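Local coordinates for protein Cys-Gly metallodipeptidase DUG1 (Saccharomyces cerevisiae, PDB 4G1P) that cleaves Cys-Gly as a zinc-dependent M20 family dipeptidase and serves as the catalytic component of the yeast glutathione-degrading complex, at residues Leu23-Gln28 against Ala46-Glu51; Ser37-Val42 against Gly67-Pro72; Tyr202-Lys207 against Met311-Tyr316. All coordinates share one frame; numbering follows the deposited sequence.

Interaction 1 (Leu23-Gln28 against Ala46-Glu51); sequences LTKAIQ and AKFISE
Phe48 reaches across from helix 39-55 and brings the far end of its ring up to two consecutive residues of helix 16-28, Lys25 and Ala26, and these three side chains make up nearly the whole contact. With CG anti to the backbone N (chi1 170°), the phenyl is carried straight toward the other helix. CE2 comes to 3.6 Å from the methyl CB of Ala26 and 3.7 Å from the backbone N of the same residue, close enough that the ring meets the helix backbone as well as the side chain. The adjoining CZ lies 3.6 Å from CB of Lys25. Both residues approach the ring obliquely, and neither forms a stack with it. The lysine chain then runs on at about a right angle to the Phe48 side chain, passing its CD 3.9 Å from CE1, before the bend at chi4. Lys25 thus adds its aliphatic part to the contact, while its charged end leads away from the ring, on an exposed residue. Two consecutive helices, 16-28 and 39-55, are packed together in this way on the alpha/beta scaffold of the N-terminal catalytic domain of M20 peptidases. The CB of Ala26 that meets Phe48 also touches Thr139 and Leu143 of helix 135-154, so it lies against both neighbours. Ala46 and Ile49, on another side of helix 39-55, pack on Ile84 of strand 83-88.

Interaction 2 (Ser37-Val42 against Gly67-Pro72); sequences SLRSKV and GIQPPP
Arg39, the first residue of helix 39-55, sends its guanidinium toward Gln69 in the loop that follows strand 61-64. A chi1 of 178° stretches the chain away from its own N and off the helix in the direction of the loop; bends at chi2 and chi3 then curl it and set the planar head beside the glutamine. Gln69 is bent as well, at chi2, which brings its amide up to the guanidinium. The two flat groups end up nearly coplanar, 4° apart, with OE1 at the guanidinium edge. There NH2 makes a weak, nearly straight hydrogen bond to Gln69 OE1 of 3.4 Å, with an N-H...O angle of 164°. NH1 has CG of Gln69 beside it at 3.8 Å, also in the plane of the group, so the glutamine borders that edge with both its polar end and its methylene. Firmer partners hold the head: NH1 donates to Ser79 O and NH2 to Ser33 O. Cut back to an alanine here, the side chain would no longer reach the loop, and the carbonyls of Ser79 and Ser33 and Gln69 OE1 would probably lose this donor. The Arg39 side chain is about 8 Å from that of Asp104, the probable active-site residue. All three acceptors are neutral oxygens, so the buried guanidinium is probably eased by carbonyl dipoles and not by a carboxylate in this set; the long Gln69 bond adds little.

Interaction 3 (Tyr202-Lys207 against Met311-Tyr316); sequences YWLGTK and MHRWRY
Next to the place where Leu204 meets Arg313 and Trp314, the carbonyl O of Met311 takes two backbone bonds, from Arg315 N at 2.9 Å and from Tyr316 N at 3.0 Å. This double grip ties down the last turn of helix 306-314, from which both partners of the leucine project. Leu204 itself sits in the loop after strand 195-198. Its chi1 of 173° points the branch away from its own N and on to the helix, and CD1 does most of the touching. That methyl lies over the centre of one face of the Arg313 guanidinium, 4.0 Å above its plane, in an apolar cover that uses none of the group's N-H bonds. The same CD1 is 3.8 Å from CZ2 of Trp314, with CD2 a little farther from that carbon; the leucine and the indole cross at about a right angle, the approach to the ring being oblique. One methyl thus touches both a guanidinium face and the indole. Arg313 also packs on Leu292 of helix 289-296 and on Ile236 of the second subunit, while Trp314 rests on Thr417 and Arg418 of strand 415-419. In this two-domain M20 fold, the contact joins a loop lying just past the zinc ligand Asp200 to the helix that leads into strand 318-325 of the other sheet, close to the dimer partner.

In the fold
From the N terminus, helix 16-28 is followed by a short connection and helix 39-55, and interaction 1 closes that turn over 17 intervening residues. Interaction 2 starts inside this loop, at the beginning of the same helix 39-55, and ends beyond strand 61-64, so the two closures cross rather than nest. Helix 39-55 is thereby tied to helix 16-28 by its middle and to the 67-72 loop by its start. Interaction 3 comes later, in series with both. It bridges 103 residues and lies on the opposite side of the chain's centre, joining the loop after strand 195-198 to helix 306-314; its nearest atoms are about 12 Å from interaction 1 and about 17 Å from interaction 2.

Interaction 1 (Leu23-Gln28 against Ala46-Glu51)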
loop_
_atom_site.group_PDB
_atom_site.type_symbol
_atom_site.label_atom_id
_atom_site.label_comp_id
_atom_site.label_asym_id
_atom_site.label_seq_id
_atom_site.Cartn_x
_atom_site.Cartn_y
_atom_site.Cartn_z
ATOM N N LEU A 23 -13.457 -30.484 3.979
ATOM C CA LEU A 23 -12.594 -29.359 4.294
ATOM C C LEU A 23 -11.996 -28.747 3.018
ATOM O O LEU A 23 -11.731 -27.558 2.955
ATOM C CB LEU A 23 -11.505 -29.788 5.269
ATOM C CG LEU A 23 -10.511 -28.722 5.709
ATOM C CD1 LEU A 23 -11.221 -27.572 6.381
ATOM C CD2 LEU A 23 -9.478 -29.325 6.635
ATOM N N THR A 24 -11.822 -29.557 1.984
ATOM C CA THR A 24 -11.255 -29.048 0.744
ATOM C C THR A 24 -12.225 -28.109 0.050
ATOM O O THR A 24 -11.823 -27.050 -0.433
ATOM C CB THR A 24 -10.889 -30.172 -0.235
ATOM O OG1 THR A 24 -9.958 -31.068 0.384
ATOM C CG2 THR A 24 -10.281 -29.593 -1.485
ATOM N N LYS A 25 -13.496 -28.507 -0.000
ATOM C CA LYS A 25 -14.516 -27.717 -0.679
ATOM C C LYS A 25 -14.666 -26.363 -0.021
ATOM O O LYS A 25 -14.722 -25.331 -0.700
ATOM C CB LYS A 25 -15.860 -28.434 -0.668
ATOM C CG LYS A 25 -15.959 -29.576 -1.655
ATOM C CD LYS A 25 -17.115 -30.510 -1.320
ATOM C CE LYS A 25 -17.132 -31.702 -2.250
ATOM N NZ LYS A 25 -15.734 -32.022 -2.664
ATOM N N ALA A 26 -14.719 -26.387 1.307
ATOM C CA ALA A 26 -14.847 -25.190 2.123
ATOM C C ALA A 26 -13.704 -24.199 1.888
ATOM O O ALA A 26 -13.922 -23.011 1.668
ATOM C CB ALA A 26 -14.914 -25.580 3.594
ATOM N N ILE A 27 -12.484 -24.709 1.946
ATOM C CA ILE A 27 -11.297 -23.895 1.796
ATOM C C ILE A 27 -11.248 -23.290 0.387
ATOM O O ILE A 27 -10.666 -22.230 0.180
ATOM C CB ILE A 27 -10.042 -24.751 2.115
ATOM C CG1 ILE A 27 -10.017 -25.102 3.605
ATOM C CG2 ILE A 27 -8.757 -24.061 1.714
ATOM C CD1 ILE A 27 -10.111 -23.900 4.513
ATOM N N GLN A 28 -11.891 -23.942 -0.578
ATOM C CA GLN A 28 -11.834 -23.477 -1.965
ATOM C C GLN A 28 -12.715 -22.265 -2.229
ATOM O O GLN A 28 -12.490 -21.527 -3.171
ATOM C CB GLN A 28 -12.213 -24.585 -2.933
ATOM C CG GLN A 28 -11.101 -24.955 -3.873
ATOM C CD GLN A 28 -11.095 -26.452 -4.186
ATOM O OE1 GLN A 28 -10.054 -27.134 -4.069
ATOM N NE2 GLN A 28 -12.267 -26.975 -4.582
ATOM N N ALA A 46 -21.167 -19.742 3.299
ATOM C CA ALA A 46 -22.243 -19.925 4.281
ATOM C C ALA A 46 -23.233 -20.965 3.786
ATOM O O ALA A 46 -23.746 -21.776 4.557
ATOM C CB ALA A 46 -22.967 -18.615 4.547
ATOM N N LYS A 47 -23.493 -20.928 2.490
ATOM C CA LYS A 47 -24.450 -21.823 1.890
ATOM C C LYS A 47 -23.904 -23.233 1.985
ATOM O O LYS A 47 -24.618 -24.158 2.379
ATOM C CB LYS A 47 -24.723 -21.427 0.428
ATOM C CG LYS A 47 -25.966 -22.077 -0.166
ATOM C CD LYS A 47 -25.926 -22.054 -1.680
ATOM C CE LYS A 47 -24.763 -22.895 -2.228
ATOM N NZ LYS A 47 -24.461 -22.618 -3.678
ATOM N N PHE A 48 -22.627 -23.386 1.643
ATOM C CA PHE A 48 -21.976 -24.686 1.691
ATOM C C PHE A 48 -22.042 -25.287 3.087
ATOM O O PHE A 48 -22.336 -26.463 3.245
ATOM C CB PHE A 48 -20.519 -24.577 1.263
ATOM C CG PHE A 48 -19.726 -25.828 1.502
ATOM C CD1 PHE A 48 -19.942 -26.961 0.730
ATOM C CD2 PHE A 48 -18.773 -25.881 2.506
ATOM C CE1 PHE A 48 -19.214 -28.132 0.953
ATOM C CE2 PHE A 48 -18.040 -27.039 2.735
ATOM C CZ PHE A 48 -18.266 -28.173 1.956
ATOM N N ILE A 49 -21.761 -24.477 4.096
ATOM C CA ILE A 49 -21.791 -24.948 5.466
ATOM C C ILE A 49 -23.190 -25.383 5.883
ATOM O O ILE A 49 -23.364 -26.474 6.420
ATOM C CB ILE A 49 -21.207 -23.898 6.433
ATOM C CG1 ILE A 49 -19.703 -23.809 6.202
ATOM C CG2 ILE A 49 -21.482 -24.266 7.890
ATOM C CD1 ILE A 49 -19.050 -22.749 6.985
ATOM N N SER A 50 -24.189 -24.550 5.617
ATOM C CA SER A 50 -25.565 -24.927 5.952
ATOM C C SER A 50 -25.945 -26.245 5.302
ATOM O O SER A 50 -26.672 -27.022 5.883
ATOM C CB SER A 50 -26.564 -23.837 5.556
ATOM O OG SER A 50 -26.398 -23.464 4.201
ATOM N N GLU A 51 -25.428 -26.493 4.104
ATOM C CA GLU A 51 -25.622 -27.762 3.410
ATOM C C GLU A 51 -24.986 -28.943 4.149
ATOM O O GLU A 51 -25.594 -30.017 4.262
ATOM C CB GLU A 51 -25.080 -27.687 1.986
ATOM C CG GLU A 51 -26.047 -27.085 1.003
ATOM C CD GLU A 51 -25.382 -26.684 -0.303
ATOM O OE1 GLU A 51 -24.128 -26.707 -0.369
ATOM O OE2 GLU A 51 -26.115 -26.336 -1.261
#

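Interaction 2 (Ser37-Val42 against Gly67-Pro72)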
loop_
_atom_site.group_PDB
_atom_site.type_symbol
_atom_site.label_atom_id
_atom_site.label_comp_id
_atom_site.label_asym_id
_atom_site.label_seq_id
_atom_site.Cartn_x
_atom_site.Cartn_y
_atom_site.Cartn_z
ATOM N N SER A 37 -15.572 -7.400 -3.494
ATOM C CA SER A 37 -15.680 -8.165 -4.731
ATOM C C SER A 37 -15.854 -9.664 -4.480
ATOM O O SER A 37 -16.250 -10.401 -5.377
ATOM C CB SER A 37 -14.446 -7.943 -5.600
ATOM O OG SER A 37 -13.390 -8.806 -5.199
ATOM N N LEU A 38 -15.563 -10.115 -3.262
ATOM C CA LEU A 38 -15.670 -11.532 -2.938
ATOM C C LEU A 38 -16.827 -11.815 -1.998
ATOM O O LEU A 38 -16.972 -12.941 -1.513
ATOM C CB LEU A 38 -14.373 -12.028 -2.300
ATOM C CG LEU A 38 -13.107 -11.967 -3.151
ATOM C CD1 LEU A 38 -11.918 -12.437 -2.346
ATOM C CD2 LEU A 38 -13.265 -12.794 -4.412
ATOM N N ARG A 39 -17.639 -10.796 -1.721
ATOM C CA ARG A 39 -18.756 -10.967 -0.800
ATOM C C ARG A 39 -19.616 -12.157 -1.224
ATOM O O ARG A 39 -20.043 -12.952 -0.387
ATOM C CB ARG A 39 -19.590 -9.683 -0.698
ATOM C CG ARG A 39 -20.820 -9.763 0.216
ATOM C CD ARG A 39 -20.478 -10.147 1.656
ATOM N NE ARG A 39 -19.342 -9.386 2.166
ATOM C CZ ARG A 39 -19.431 -8.357 3.004
ATOM N NH1 ARG A 39 -20.606 -7.963 3.454
ATOM N NH2 ARG A 39 -18.339 -7.722 3.398
ATOM N N SER A 40 -19.827 -12.303 -2.528
ATOM C CA SER A 40 -20.638 -13.400 -3.051
ATOM C C SER A 40 -20.035 -14.754 -2.692
ATOM O O SER A 40 -20.754 -15.706 -2.410
ATOM C CB SER A 40 -20.819 -13.279 -4.564
ATOM O OG SER A 40 -19.662 -13.701 -5.242
ATOM N N LYS A 41 -18.710 -14.830 -2.693
ATOM C CA LYS A 41 -18.022 -16.032 -2.234
ATOM C C LYS A 41 -18.360 -16.324 -0.781
ATOM O O LYS A 41 -18.611 -17.475 -0.409
ATOM C CB LYS A 41 -16.513 -15.882 -2.402
ATOM C CG LYS A 41 -16.091 -15.751 -3.850
ATOM C CD LYS A 41 -16.697 -16.872 -4.682
ATOM C CE LYS A 41 -16.234 -16.809 -6.136
ATOM N NZ LYS A 41 -16.972 -17.791 -6.997
ATOM N N VAL A 42 -18.384 -15.273 0.033
ATOM C CA VAL A 42 -18.715 -15.443 1.437
ATOM C C VAL A 42 -20.091 -16.070 1.586
ATOM O O VAL A 42 -20.277 -16.955 2.419
ATOM C CB VAL A 42 -18.624 -14.132 2.250
ATOM C CG1 VAL A 42 -18.795 -14.430 3.719
ATOM C CG2 VAL A 42 -17.292 -13.484 2.028
ATOM N N GLY A 67 -28.250 -7.707 8.419
ATOM C CA GLY A 67 -28.673 -6.509 7.725
ATOM C C GLY A 67 -27.643 -6.039 6.719
ATOM O O GLY A 67 -26.856 -6.830 6.206
ATOM N N ILE A 68 -27.651 -4.742 6.436
ATOM C CA ILE A 68 -26.715 -4.163 5.483
ATOM C C ILE A 68 -25.449 -3.682 6.181
ATOM O O ILE A 68 -25.507 -3.122 7.275
ATOM C CB ILE A 68 -27.343 -2.985 4.718
ATOM C CG1 ILE A 68 -28.522 -3.462 3.871
ATOM C CG2 ILE A 68 -26.301 -2.301 3.849
ATOM C CD1 ILE A 68 -28.237 -4.712 3.072
ATOM N N GLN A 69 -24.307 -3.903 5.541
ATOM C CA GLN A 69 -23.028 -3.470 6.087
ATOM C C GLN A 69 -23.085 -2.002 6.498
ATOM O O GLN A 69 -23.419 -1.135 5.693
ATOM C CB GLN A 69 -21.916 -3.685 5.061
ATOM C CG GLN A 69 -20.923 -4.770 5.435
ATOM C CD GLN A 69 -19.514 -4.239 5.576
ATOM O OE1 GLN A 69 -18.584 -4.748 4.955
ATOM N NE2 GLN A 69 -19.349 -3.209 6.395
ATOM N N PRO A 70 -22.762 -1.730 7.757
ATOM C CA PRO A 70 -22.814 -0.361 8.275
ATOM C C PRO A 70 -21.561 0.013 9.056
ATOM O O PRO A 70 -20.459 -0.400 8.700
ATOM C CB PRO A 70 -24.010 -0.406 9.220
ATOM C CG PRO A 70 -24.006 -1.806 9.739
ATOM C CD PRO A 70 -23.419 -2.685 8.668
ATOM N N PRO A 71 -21.741 0.792 10.115
ATOM C CA PRO A 71 -20.634 1.208 10.970
ATOM C C PRO A 71 -19.911 2.431 10.412
ATOM O O PRO A 71 -20.535 3.445 10.106
ATOM C CB PRO A 71 -19.662 0.057 11.177
ATOM N N PRO A 72 -18.590 2.329 10.290
ATOM C CA PRO A 72 -17.782 3.431 9.753
ATOM C C PRO A 72 -17.102 3.061 8.438
ATOM O O PRO A 72 -16.867 1.881 8.188
ATOM C CB PRO A 72 -16.735 3.659 10.845
ATOM C CG PRO A 72 -16.626 2.347 11.543
ATOM C CD PRO A 72 -18.009 1.770 11.524
#

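Interaction 3 (Tyr202-Lys207 against Met311-Tyr316)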
loop_
_atom_site.group_PDB
_atom_site.type_symbol
_atom_site.label_atom_id
_atom_site.label_comp_id
_atom_site.label_asym_id
_atom_site.label_seq_id
_atom_site.Cartn_x
_atom_site.Cartn_y
_atom_site.Cartn_z
ATOM N N TYR A 202 -5.035 -21.167 19.327
ATOM C CA TYR A 202 -3.960 -22.134 19.080
ATOM C C TYR A 202 -3.252 -22.476 20.362
ATOM O O TYR A 202 -3.357 -21.739 21.340
ATOM C CB TYR A 202 -2.944 -21.537 18.093
ATOM C CG TYR A 202 -3.626 -20.606 17.135
ATOM C CD1 TYR A 202 -3.786 -19.255 17.445
ATOM C CD2 TYR A 202 -4.190 -21.087 15.962
ATOM C CE1 TYR A 202 -4.465 -18.405 16.586
ATOM C CE2 TYR A 202 -4.861 -20.247 15.101
ATOM C CZ TYR A 202 -4.999 -18.908 15.410
ATOM O OH TYR A 202 -5.679 -18.070 14.550
ATOM N N TRP A 203 -2.515 -23.584 20.345
ATOM C CA TRP A 203 -1.603 -23.915 21.429
ATOM C C TRP A 203 -0.614 -22.793 21.517
ATOM O O TRP A 203 -0.359 -22.102 20.534
ATOM C CB TRP A 203 -0.814 -25.183 21.121
ATOM C CG TRP A 203 -1.612 -26.421 21.067
ATOM C CD1 TRP A 203 -2.948 -26.548 21.299
ATOM C CD2 TRP A 203 -1.126 -27.734 20.765
ATOM N NE1 TRP A 203 -3.329 -27.861 21.152
ATOM C CE2 TRP A 203 -2.228 -28.610 20.824
ATOM C CE3 TRP A 203 0.130 -28.252 20.444
ATOM C CZ2 TRP A 203 -2.110 -29.976 20.585
ATOM C CZ3 TRP A 203 0.245 -29.606 20.204
ATOM C CH2 TRP A 203 -0.869 -30.453 20.278
ATOM N N LEU A 204 -0.036 -22.625 22.690
ATOM C CA LEU A 204 1.011 -21.637 22.885
ATOM C C LEU A 204 2.212 -21.901 21.971
ATOM O O LEU A 204 2.774 -20.990 21.360
ATOM C CB LEU A 204 1.453 -21.683 24.344
ATOM C CG LEU A 204 2.655 -20.829 24.705
ATOM C CD1 LEU A 204 2.279 -19.388 24.497
ATOM C CD2 LEU A 204 3.035 -21.111 26.151
ATOM N N GLY A 205 2.606 -23.162 21.898
ATOM C CA GLY A 205 3.797 -23.552 21.179
ATOM C C GLY A 205 3.393 -24.648 20.233
ATOM O O GLY A 205 2.254 -24.659 19.760
ATOM N N THR A 206 4.298 -25.583 19.973
ATOM C CA THR A 206 4.013 -26.613 18.991
ATOM C C THR A 206 3.988 -28.039 19.540
ATOM O O THR A 206 3.727 -28.976 18.797
ATOM C CB THR A 206 5.028 -26.570 17.857
ATOM O OG1 THR A 206 6.311 -26.954 18.360
ATOM C CG2 THR A 206 5.103 -25.166 17.254
ATOM N N LYS A 207 4.242 -28.205 20.832
ATOM C CA LYS A 207 4.488 -29.537 21.389
ATOM C C LYS A 207 3.452 -29.993 22.413
ATOM O O LYS A 207 3.292 -31.183 22.637
ATOM C CB LYS A 207 5.861 -29.578 22.050
ATOM C CG LYS A 207 6.945 -28.796 21.311
ATOM C CD LYS A 207 7.917 -28.150 22.298
ATOM C CE LYS A 207 9.097 -27.531 21.575
ATOM N NZ LYS A 207 9.720 -28.520 20.652
ATOM N N MET A 311 3.917 -12.908 29.838
ATOM C CA MET A 311 3.134 -11.804 30.380
ATOM C C MET A 311 2.930 -10.664 29.393
ATOM O O MET A 311 1.902 -9.977 29.424
ATOM C CB MET A 311 3.728 -11.299 31.692
ATOM C CG MET A 311 3.472 -12.249 32.854
ATOM S SD MET A 311 3.839 -11.477 34.427
ATOM C CE MET A 311 5.500 -10.886 34.108
ATOM N N HIS A 312 3.898 -10.480 28.505
ATOM C CA HIS A 312 3.753 -9.469 27.479
ATOM C C HIS A 312 2.903 -9.924 26.286
ATOM O O HIS A 312 2.376 -9.082 25.560
ATOM C CB HIS A 312 5.112 -8.896 27.066
ATOM C CG HIS A 312 5.630 -7.877 28.033
ATOM N ND1 HIS A 312 6.633 -8.148 28.939
ATOM C CD2 HIS A 312 5.238 -6.604 28.275
ATOM C CE1 HIS A 312 6.852 -7.078 29.681
ATOM N NE2 HIS A 312 6.018 -6.129 29.299
ATOM N N ARG A 313 2.747 -11.238 26.097
ATOM C CA ARG A 313 1.725 -11.741 25.174
ATOM C C ARG A 313 0.336 -11.731 25.790
ATOM O O ARG A 313 -0.642 -11.563 25.080
ATOM C CB ARG A 313 1.983 -13.182 24.757
ATOM C CG ARG A 313 3.298 -13.441 24.113
ATOM C CD ARG A 313 3.521 -14.937 24.035
ATOM N NE ARG A 313 2.669 -15.541 23.022
ATOM C CZ ARG A 313 3.126 -16.316 22.052
ATOM N NH1 ARG A 313 4.418 -16.586 21.992
ATOM N NH2 ARG A 313 2.294 -16.831 21.156
ATOM N N TRP A 314 0.243 -11.944 27.101
ATOM C CA TRP A 314 -1.057 -12.258 27.709
ATOM C C TRP A 314 -1.749 -11.151 28.499
ATOM O O TRP A 314 -2.972 -11.034 28.447
ATOM C CB TRP A 314 -0.960 -13.498 28.597
ATOM C CG TRP A 314 -0.643 -14.759 27.866
ATOM C CD1 TRP A 314 -0.660 -14.951 26.518
ATOM C CD2 TRP A 314 -0.240 -16.008 28.449
ATOM N NE1 TRP A 314 -0.288 -16.237 26.225
ATOM C CE2 TRP A 314 -0.029 -16.911 27.391
ATOM C CE3 TRP A 314 -0.037 -16.450 29.767
ATOM C CZ2 TRP A 314 0.366 -18.235 27.605
ATOM C CZ3 TRP A 314 0.363 -17.759 29.978
ATOM C CH2 TRP A 314 0.560 -18.636 28.903
ATOM N N ARG A 315 -0.992 -10.362 29.257
ATOM C CA ARG A 315 -1.637 -9.505 30.251
ATOM C C ARG A 315 -1.125 -8.077 30.312
ATOM O O ARG A 315 -1.633 -7.284 31.088
ATOM C CB ARG A 315 -1.602 -10.154 31.645
ATOM C CG ARG A 315 -0.207 -10.413 32.184
ATOM C CD ARG A 315 0.178 -9.362 33.208
ATOM N NE ARG A 315 -0.842 -9.233 34.235
ATOM C CZ ARG A 315 -1.230 -8.075 34.759
ATOM N NH1 ARG A 315 -0.666 -6.946 34.355
ATOM N NH2 ARG A 315 -2.180 -8.041 35.691
ATOM N N TYR A 316 -0.128 -7.755 29.497
ATOM C CA TYR A 316 0.251 -6.355 29.270
ATOM C C TYR A 316 -0.208 -5.948 27.878
ATOM O O TYR A 316 -0.140 -6.752 26.957
ATOM C CB TYR A 316 1.764 -6.160 29.418
ATOM C CG TYR A 316 2.240 -6.293 30.852
ATOM C CD1 TYR A 316 1.533 -5.697 31.891
ATOM C CD2 TYR A 316 3.373 -7.027 31.171
ATOM C CE1 TYR A 316 1.955 -5.811 33.205
ATOM C CE2 TYR A 316 3.796 -7.148 32.483
ATOM C CZ TYR A 316 3.081 -6.534 33.496
ATOM O OH TYR A 316 3.487 -6.644 34.808
#